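Local coordinates for protein phosphodiesterase (Salpingoeca rosetta, PDB 7D7P) that belongs to the phosphodiesterase family of the HD clan, an all-helical protein with a zinc site, modelled here with a zinc and a magnesium ion, at residues K45-S49 / S50-W54; N84-E87 / K88-R91; D201-K204 / R205-A208; F318-K321 / P322-Q326. One frame throughout, in Å; residues are numbered along the deposited sequence.

Contact 1 of 4, residues K45-S49 / S50-W54; sequences KLAAS and SLFTW
One face of the Phe52 ring lies against the backbone of Ala47, whose CA stands 3.9 Å from the ring centroid and 23° off the ring normal, a CH-pi contact displaced toward the rim. The methyl of Ala47 extends the touch, CB resting 4.0 Å from Phe52 CD1, while Leu46 O comes in obliquely and approaches Phe52 CB at 3.7 Å. Phe52 reaches back over Ala47 because CG is anti to its backbone N (chi1 -158°). The fold-back is made by a type I beta turn from Ser49 to Phe52, closed by Phe52 N giving a hydrogen bond of 3.0 Å to Ser49 O; the donor stands above the carbonyl plane, 56° out of it. Inside the turn, Ser49 OG accepts from Leu51 N at 2.9 Å, an ST turn nested in the beta turn, and OG also lies 3.4 Å from Leu51 CB. Ser49 OG has a second partner in Glu76, and Ser50 OG bonds to Arg72, so both hydroxyls tie the turn to helix 63-76. Leu51 packs on Val73 of that helix and on Tyr120 of helix 109-126, whose Leu121 and Thr124 meet Phe52.

Contact 2 of 4, residues N84-E87 / K88-R91; sequences NIDE and KKLR
Asp86 and Lys88 form the charged part of this helix start: Asp86 OD1 meets Lys88 NZ at 3.3 Å in a salt bridge whose hydrogen bond is weak. The lysine chain bends at chi3 and chi4 (-56° and -59°), which curls its ammonium back to the carboxylate. A second salt bridge takes Lys89 NZ to Glu196. The backbone N of Lys88 gives a 3.1 Å bond to Asp86 OD1 from above the carboxylate plane. This is the capping bond of an N-cap aspartate, with Asp86 just ahead of helix 87-99, and the negative group probably interacts well with the positive end of the helix dipole. In the first helical turn Asp86 O accepts from Leu90 N at 2.9 Å and, weakly, from Lys89 N, while Glu87 O accepts from Arg91 N. Two waters add bridges: one donates to Asp86 OD2 at 2.7 Å and links weakly to Lys88 NZ, the other donates to Glu87 OE1 and accepts from Arg91 NE, each at 2.9 Å. Among the carbon contacts, Ile85 CG2 meets Leu90 CB at 4.0 Å, both side chains packing on Ile80 and Val194. The methylenes of Lys89 cross the Asp86 carboxylate, CG being 3.6 Å from OD2.

Contact 3 of 4, residues D201-K204 / R205-A208; sequences DEFK and RLRA
Four successive i to i+4 hydrogen bonds, from Arg205 N to Asp201 O through Ala208 N to Lys204 O, make 201-208 regular alpha-helix. This is the N-terminal half of helix 200-215 in the all-helical phosphodiesterase fold. The shortest of the four runs from Arg207 N to Phe203 O at 2.7 Å. Phe203 carries the side-chain contact: with CG anti to the backbone N (chi1 176°), its ring leans along the helix toward the next turn. Leu206 comes obliquely to the ring, CD2 lying 4.0 Å from Phe203 CD1, and its CB rests 3.4 Å from Glu202 O. Leu206 is buried against Val134, Leu137 and Ala138 of helix 133-145. Arg207 lies over one face of the ring with its CB alone; the ring and guanidinium planes are only 7° apart but are not stacked, and the guanidinium has its cation-pi partner elsewhere, in Phe184. Arg205 turns to another side of the helix, its chain bent at chi2, where NH2 forms a salt bridge with Glu135 and the side chain touches Leu249 of helix 245-260. Further along Arg207, the CD methylene reaches the rim of the Phe203 ring, 4.0 Å from CE2.

Contact 4 of 4, residues F318-K321 / P322-Q326; sequences FVVK and PWHQQ
A proline kink in helix 305-330 lies at Pro322, just beyond a wider pi-type turn at 318-320. Having no N-H, Pro322 leaves its position in the helical bonding unfilled, and its ring takes up the place instead, sitting among Phe318, Val319, Val320 and Lys321 of the preceding turn. Pro322 CG touches Phe318 O at 3.7 Å, and beside the Lys321-Pro322 peptide bond Pro322 CD comes close to Lys321 CB, at 3.4 Å. Helical bonds still span the kink. Trp323 N reaches Val319 O at 3.3 Å, His324 N gives a 3.0 Å bond to Val320 O, and Gln325 N bonds to Lys321 O at 2.9 Å. Val320 and His324 lie side by side and point the same way, with Val320 CG1 3.8 Å from His324 CD2, and Val320 O sits at the edge of the imidazole in its plane. His324 and Val320 both pack on Ile341 of helix 336-359. Trp323, with CG anti to its backbone N (chi1 177°), swings toward helix 245-260, where NE1 bonds to Thr258 and the indole meets His257 edge-to-face. The extended Lys321 chain ends in a salt bridge with Asp342, while Gln325 CG lies 3.2 Å from Lys321 O. Together these features make the proline kink familiar in long alpha-helices, here beside a pi-type turn.

The contacts follow one another along the chain without interleaving and touch nowhere. Contact 1 spans part of helix 43-47 and the loop after it, contact 2 starts helix 87-99, contact 3 lies in helix 200-215 and contact 4 in helix 305-330. Contacts 1 and 2 share helix 63-76, on which side chains of both pack; their centres are 23 Å apart. Contacts 2 and 3 have centres 19 Å apart; both 3 and 4 pack on helix 245-260, though their centres are 31 Å apart. Contacts 2 and 4 lie on opposite sides of the chain's centre. Contact 4 is nearest that centre (15 Å, the others 20 to 24 Å), its Val320 side chain about 13 Å from the zinc ion.

Contact 1 of 4, residues K45-S49 / S50-W54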
# COMPACT_ATOMS: atom_id res chain seq x y z
N LYS A 45 36.06 4.17 -7.96
CA LYS A 45 36.82 5.40 -7.73
C LYS A 45 35.88 6.57 -7.48
O LYS A 45 36.12 7.38 -6.58
CB LYS A 45 37.73 5.68 -8.93
N LEU A 46 34.79 6.66 -8.26
CA LEU A 46 33.83 7.74 -8.08
C LEU A 46 33.13 7.64 -6.73
O LEU A 46 32.93 8.65 -6.05
CB LEU A 46 32.80 7.72 -9.21
CG LEU A 46 33.33 8.04 -10.61
CD1 LEU A 46 32.35 7.61 -11.69
CD2 LEU A 46 33.64 9.52 -10.72
N ALA A 47 32.76 6.42 -6.32
CA ALA A 47 32.03 6.24 -5.07
C ALA A 47 32.88 6.51 -3.84
O ALA A 47 32.34 6.68 -2.74
CB ALA A 47 31.46 4.82 -5.00
N ALA A 48 34.21 6.57 -3.99
CA ALA A 48 35.09 6.85 -2.87
C ALA A 48 35.23 8.34 -2.58
O ALA A 48 35.78 8.70 -1.53
CB ALA A 48 36.47 6.24 -3.12
N SER A 49 34.74 9.20 -3.46
CA SER A 49 34.85 10.64 -3.27
C SER A 49 33.86 11.13 -2.22
O SER A 49 32.78 10.56 -2.04
CB SER A 49 34.61 11.37 -4.59
OG SER A 49 34.21 12.71 -4.37
N SER A 50 34.25 12.20 -1.53
CA SER A 50 33.35 12.82 -0.55
C SER A 50 32.09 13.38 -1.21
O SER A 50 31.11 13.66 -0.51
CB SER A 50 34.08 13.93 0.20
OG SER A 50 34.51 14.95 -0.68
N LEU A 51 32.10 13.55 -2.53
CA LEU A 51 30.91 13.96 -3.26
C LEU A 51 29.85 12.86 -3.29
O LEU A 51 28.66 13.17 -3.44
CB LEU A 51 31.29 14.37 -4.68
CG LEU A 51 30.21 14.95 -5.60
CD1 LEU A 51 29.80 16.33 -5.12
CD2 LEU A 51 30.70 15.00 -7.04
N PHE A 52 30.25 11.60 -3.15
CA PHE A 52 29.32 10.48 -3.26
C PHE A 52 28.66 10.24 -1.91
O PHE A 52 29.18 9.53 -1.05
CB PHE A 52 30.04 9.23 -3.76
CG PHE A 52 29.14 8.22 -4.40
CD1 PHE A 52 28.53 7.23 -3.65
CD2 PHE A 52 28.88 8.26 -5.76
CE1 PHE A 52 27.70 6.30 -4.23
CE2 PHE A 52 28.04 7.34 -6.36
CZ PHE A 52 27.45 6.35 -5.59
N THR A 53 27.47 10.82 -1.72
CA THR A 53 26.71 10.62 -0.50
C THR A 53 25.23 10.76 -0.82
O THR A 53 24.79 11.78 -1.36
CB THR A 53 27.12 11.62 0.60
OG1 THR A 53 26.15 11.62 1.64
CG2 THR A 53 27.28 13.03 0.03
N TRP A 54 24.45 9.72 -0.49
CA TRP A 54 23.02 9.73 -0.72
C TRP A 54 22.27 10.64 0.25
O TRP A 54 21.07 10.89 0.04
CB TRP A 54 22.47 8.31 -0.64
CG TRP A 54 22.92 7.43 -1.77
CD1 TRP A 54 24.06 6.68 -1.82
CD2 TRP A 54 22.25 7.21 -3.02
NE1 TRP A 54 24.14 6.01 -3.01
CE2 TRP A 54 23.04 6.32 -3.77
CE3 TRP A 54 21.05 7.69 -3.57
CZ2 TRP A 54 22.67 5.89 -5.04
CZ3 TRP A 54 20.69 7.26 -4.83
CH2 TRP A 54 21.49 6.37 -5.56

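Contact 2 of 4, residues N84-E87 / K88-R91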
# COMPACT_ATOMS: atom_id res chain seq x y z
N ASN A 84 36.81 18.96 -23.61
CA ASN A 84 37.61 20.18 -23.62
C ASN A 84 36.76 21.39 -23.25
O ASN A 84 36.76 22.42 -23.94
CB ASN A 84 38.31 20.38 -24.97
CG ASN A 84 39.23 19.22 -25.33
OD1 ASN A 84 39.83 18.59 -24.46
ND2 ASN A 84 39.33 18.94 -26.62
N ILE A 85 36.02 21.26 -22.16
CA ILE A 85 35.05 22.28 -21.75
C ILE A 85 35.79 23.48 -21.18
O ILE A 85 36.64 23.35 -20.29
CB ILE A 85 34.06 21.70 -20.73
CG1 ILE A 85 33.04 20.79 -21.42
CG2 ILE A 85 33.37 22.82 -19.96
CD1 ILE A 85 32.10 20.07 -20.46
N ASP A 86 35.47 24.66 -21.70
CA ASP A 86 35.96 25.91 -21.14
C ASP A 86 35.30 26.14 -19.78
O ASP A 86 34.09 26.38 -19.70
CB ASP A 86 35.68 27.07 -22.09
CG ASP A 86 36.33 28.38 -21.66
OD1 ASP A 86 36.88 28.44 -20.53
OD2 ASP A 86 36.28 29.34 -22.44
N GLU A 87 36.09 26.07 -18.71
CA GLU A 87 35.53 26.18 -17.37
C GLU A 87 34.96 27.56 -17.08
O GLU A 87 34.13 27.70 -16.18
CB GLU A 87 36.59 25.82 -16.32
CG GLU A 87 36.78 24.32 -16.17
CD GLU A 87 38.00 23.96 -15.35
OE1 GLU A 87 37.95 24.10 -14.11
OE2 GLU A 87 39.02 23.54 -15.95
N LYS A 88 35.39 28.59 -17.82
CA LYS A 88 34.74 29.89 -17.70
C LYS A 88 33.35 29.88 -18.32
O LYS A 88 32.45 30.56 -17.83
CB LYS A 88 35.61 30.97 -18.35
CG LYS A 88 37.00 31.09 -17.74
CD LYS A 88 37.70 32.37 -18.17
CE LYS A 88 37.77 32.47 -19.68
NZ LYS A 88 38.51 31.33 -20.29
N LYS A 89 33.16 29.11 -19.40
CA LYS A 89 31.82 28.99 -19.97
C LYS A 89 30.94 28.09 -19.11
O LYS A 89 29.73 28.35 -18.98
CB LYS A 89 31.91 28.45 -21.40
CG LYS A 89 32.67 29.36 -22.34
CD LYS A 89 32.50 28.93 -23.79
CE LYS A 89 33.23 29.88 -24.73
NZ LYS A 89 32.89 29.63 -26.15
N LEU A 90 31.51 27.04 -18.52
CA LEU A 90 30.75 26.20 -17.61
C LEU A 90 30.22 27.00 -16.43
O LEU A 90 29.05 26.88 -16.06
CB LEU A 90 31.61 25.03 -17.13
CG LEU A 90 30.96 24.11 -16.08
CD1 LEU A 90 29.81 23.32 -16.69
CD2 LEU A 90 31.99 23.18 -15.46
N ARG A 91 31.06 27.85 -15.84
CA ARG A 91 30.63 28.65 -14.70
C ARG A 91 29.64 29.73 -15.13
O ARG A 91 28.70 30.05 -14.39
CB ARG A 91 31.83 29.27 -13.99
CG ARG A 91 32.74 28.23 -13.34
CD ARG A 91 33.94 28.87 -12.68
NE ARG A 91 34.77 27.87 -12.00
CZ ARG A 91 34.53 27.41 -10.78
NH1 ARG A 91 33.48 27.85 -10.09
NH2 ARG A 91 35.33 26.50 -10.24
O HOH W 1 36.55 32.03 -22.83
O HOH W 2 37.18 26.47 -12.65

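Contact 3 of 4, residues D201-K204 / R205-A208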
# COMPACT_ATOMS: atom_id res chain seq x y z
N ASP A 201 27.07 14.85 -35.15
CA ASP A 201 26.43 13.62 -34.69
C ASP A 201 26.32 13.57 -33.17
O ASP A 201 25.33 13.08 -32.63
CB ASP A 201 27.20 12.40 -35.21
CG ASP A 201 26.81 12.02 -36.62
OD1 ASP A 201 26.81 12.91 -37.50
OD2 ASP A 201 26.51 10.83 -36.85
N GLU A 202 27.34 14.08 -32.47
CA GLU A 202 27.32 14.04 -31.01
C GLU A 202 26.28 15.00 -30.45
O GLU A 202 25.58 14.66 -29.49
CB GLU A 202 28.71 14.38 -30.47
CG GLU A 202 29.75 13.32 -30.77
CD GLU A 202 31.15 13.74 -30.35
OE1 GLU A 202 31.48 14.94 -30.48
OE2 GLU A 202 31.91 12.87 -29.88
N PHE A 203 26.17 16.20 -31.02
CA PHE A 203 25.17 17.15 -30.54
C PHE A 203 23.76 16.66 -30.84
O PHE A 203 22.85 16.87 -30.03
CB PHE A 203 25.41 18.53 -31.16
CG PHE A 203 24.36 19.54 -30.78
CD1 PHE A 203 24.40 20.16 -29.54
CD2 PHE A 203 23.34 19.87 -31.65
CE1 PHE A 203 23.44 21.08 -29.18
CE2 PHE A 203 22.37 20.80 -31.30
CZ PHE A 203 22.42 21.41 -30.06
N LYS A 204 23.57 16.01 -31.99
CA LYS A 204 22.25 15.47 -32.32
C LYS A 204 21.81 14.44 -31.29
O LYS A 204 20.63 14.41 -30.90
CB LYS A 204 22.27 14.86 -33.72
CG LYS A 204 22.28 15.88 -34.84
CD LYS A 204 22.21 15.22 -36.21
CE LYS A 204 20.83 14.66 -36.49
NZ LYS A 204 19.82 15.74 -36.66
N ARG A 205 22.73 13.59 -30.84
CA ARG A 205 22.38 12.61 -29.80
C ARG A 205 22.18 13.30 -28.46
O ARG A 205 21.23 12.98 -27.72
CB ARG A 205 23.46 11.53 -29.72
CG ARG A 205 23.23 10.49 -28.63
CD ARG A 205 21.95 9.71 -28.86
NE ARG A 205 21.80 8.63 -27.89
CZ ARG A 205 20.74 7.82 -27.82
NH1 ARG A 205 19.73 7.96 -28.67
NH2 ARG A 205 20.70 6.87 -26.90
N LEU A 206 23.05 14.26 -28.12
CA LEU A 206 22.89 15.01 -26.88
C LEU A 206 21.56 15.75 -26.84
O LEU A 206 20.87 15.76 -25.81
CB LEU A 206 24.05 15.99 -26.71
CG LEU A 206 23.94 16.95 -25.53
CD1 LEU A 206 25.18 16.86 -24.66
CD2 LEU A 206 23.72 18.38 -26.00
N ARG A 207 21.17 16.37 -27.96
CA ARG A 207 19.90 17.08 -28.01
C ARG A 207 18.73 16.11 -27.86
O ARG A 207 17.76 16.40 -27.13
CB ARG A 207 19.79 17.86 -29.32
CG ARG A 207 18.45 18.56 -29.54
CD ARG A 207 18.60 19.72 -30.52
NE ARG A 207 17.31 20.26 -30.96
CZ ARG A 207 16.58 21.12 -30.26
NH1 ARG A 207 17.01 21.55 -29.08
NH2 ARG A 207 15.42 21.56 -30.73
N ALA A 208 18.80 14.96 -28.52
CA ALA A 208 17.73 13.97 -28.41
C ALA A 208 17.60 13.44 -26.99
O ALA A 208 16.49 13.22 -26.50
CB ALA A 208 17.97 12.82 -29.39

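Contact 4 of 4, residues F318-K321 / P322-Q326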
# COMPACT_ATOMS: atom_id res chain seq x y z
N PHE A 318 1.45 4.40 -3.72
CA PHE A 318 0.90 4.15 -5.04
C PHE A 318 1.78 4.65 -6.19
O PHE A 318 1.52 4.28 -7.34
CB PHE A 318 -0.49 4.78 -5.17
CG PHE A 318 -1.55 4.05 -4.40
CD1 PHE A 318 -1.94 2.77 -4.78
CD2 PHE A 318 -2.16 4.62 -3.30
CE1 PHE A 318 -2.91 2.09 -4.08
CE2 PHE A 318 -3.13 3.94 -2.59
CZ PHE A 318 -3.51 2.67 -2.98
N VAL A 319 2.79 5.47 -5.92
CA VAL A 319 3.60 6.02 -7.00
C VAL A 319 5.08 5.66 -6.82
O VAL A 319 5.69 5.07 -7.71
CB VAL A 319 3.43 7.55 -7.11
CG1 VAL A 319 4.32 8.10 -8.21
CG2 VAL A 319 1.98 7.91 -7.36
N VAL A 320 5.65 6.02 -5.67
CA VAL A 320 7.09 5.88 -5.49
C VAL A 320 7.47 4.42 -5.25
O VAL A 320 8.38 3.89 -5.89
CB VAL A 320 7.59 6.78 -4.34
CG1 VAL A 320 9.10 6.67 -4.20
CG2 VAL A 320 7.18 8.22 -4.59
N LYS A 321 6.78 3.76 -4.31
CA LYS A 321 7.13 2.37 -3.99
C LYS A 321 6.95 1.43 -5.17
O LYS A 321 7.87 0.64 -5.45
CB LYS A 321 6.33 1.90 -2.77
CG LYS A 321 6.83 0.61 -2.15
CD LYS A 321 6.25 0.44 -0.75
CE LYS A 321 6.82 -0.79 -0.06
NZ LYS A 321 6.47 -0.81 1.39
N PRO A 322 5.82 1.43 -5.90
CA PRO A 322 5.73 0.55 -7.08
C PRO A 322 6.76 0.89 -8.14
O PRO A 322 7.20 -0.01 -8.87
CB PRO A 322 4.30 0.77 -7.58
CG PRO A 322 3.55 1.29 -6.41
CD PRO A 322 4.55 2.13 -5.66
N TRP A 323 7.15 2.16 -8.26
CA TRP A 323 8.18 2.54 -9.22
C TRP A 323 9.52 1.90 -8.87
O TRP A 323 10.15 1.26 -9.71
CB TRP A 323 8.30 4.06 -9.29
CG TRP A 323 9.40 4.55 -10.20
CD1 TRP A 323 10.67 4.90 -9.84
CD2 TRP A 323 9.32 4.75 -11.61
NE1 TRP A 323 11.38 5.30 -10.94
CE2 TRP A 323 10.57 5.22 -12.04
CE3 TRP A 323 8.30 4.57 -12.56
CZ2 TRP A 323 10.84 5.52 -13.38
CZ3 TRP A 323 8.57 4.87 -13.89
CH2 TRP A 323 9.83 5.33 -14.28
N HIS A 324 9.95 2.06 -7.62
CA HIS A 324 11.26 1.55 -7.21
C HIS A 324 11.28 0.03 -7.07
O HIS A 324 12.36 -0.56 -7.14
CB HIS A 324 11.68 2.20 -5.89
CG HIS A 324 12.29 3.56 -6.07
ND1 HIS A 324 13.65 3.77 -6.09
CD2 HIS A 324 11.72 4.78 -6.24
CE1 HIS A 324 13.90 5.05 -6.26
NE2 HIS A 324 12.74 5.69 -6.36
N GLN A 325 10.12 -0.60 -6.87
CA GLN A 325 10.07 -2.06 -6.90
C GLN A 325 10.40 -2.58 -8.30
O GLN A 325 11.11 -3.59 -8.44
CB GLN A 325 8.70 -2.55 -6.45
CG GLN A 325 8.50 -2.50 -4.94
CD GLN A 325 7.09 -2.89 -4.52
OE1 GLN A 325 6.12 -2.58 -5.21
NE2 GLN A 325 6.98 -3.57 -3.39
N GLN A 326 9.91 -1.91 -9.34
CA GLN A 326 10.28 -2.29 -10.70
C GLN A 326 11.71 -1.88 -11.01
O GLN A 326 12.44 -2.60 -11.70
CB GLN A 326 9.31 -1.68 -11.70
CG GLN A 326 7.91 -2.26 -11.63
CD GLN A 326 7.91 -3.76 -11.81
OE1 GLN A 326 8.51 -4.29 -12.75
NE2 GLN A 326 7.25 -4.46 -10.90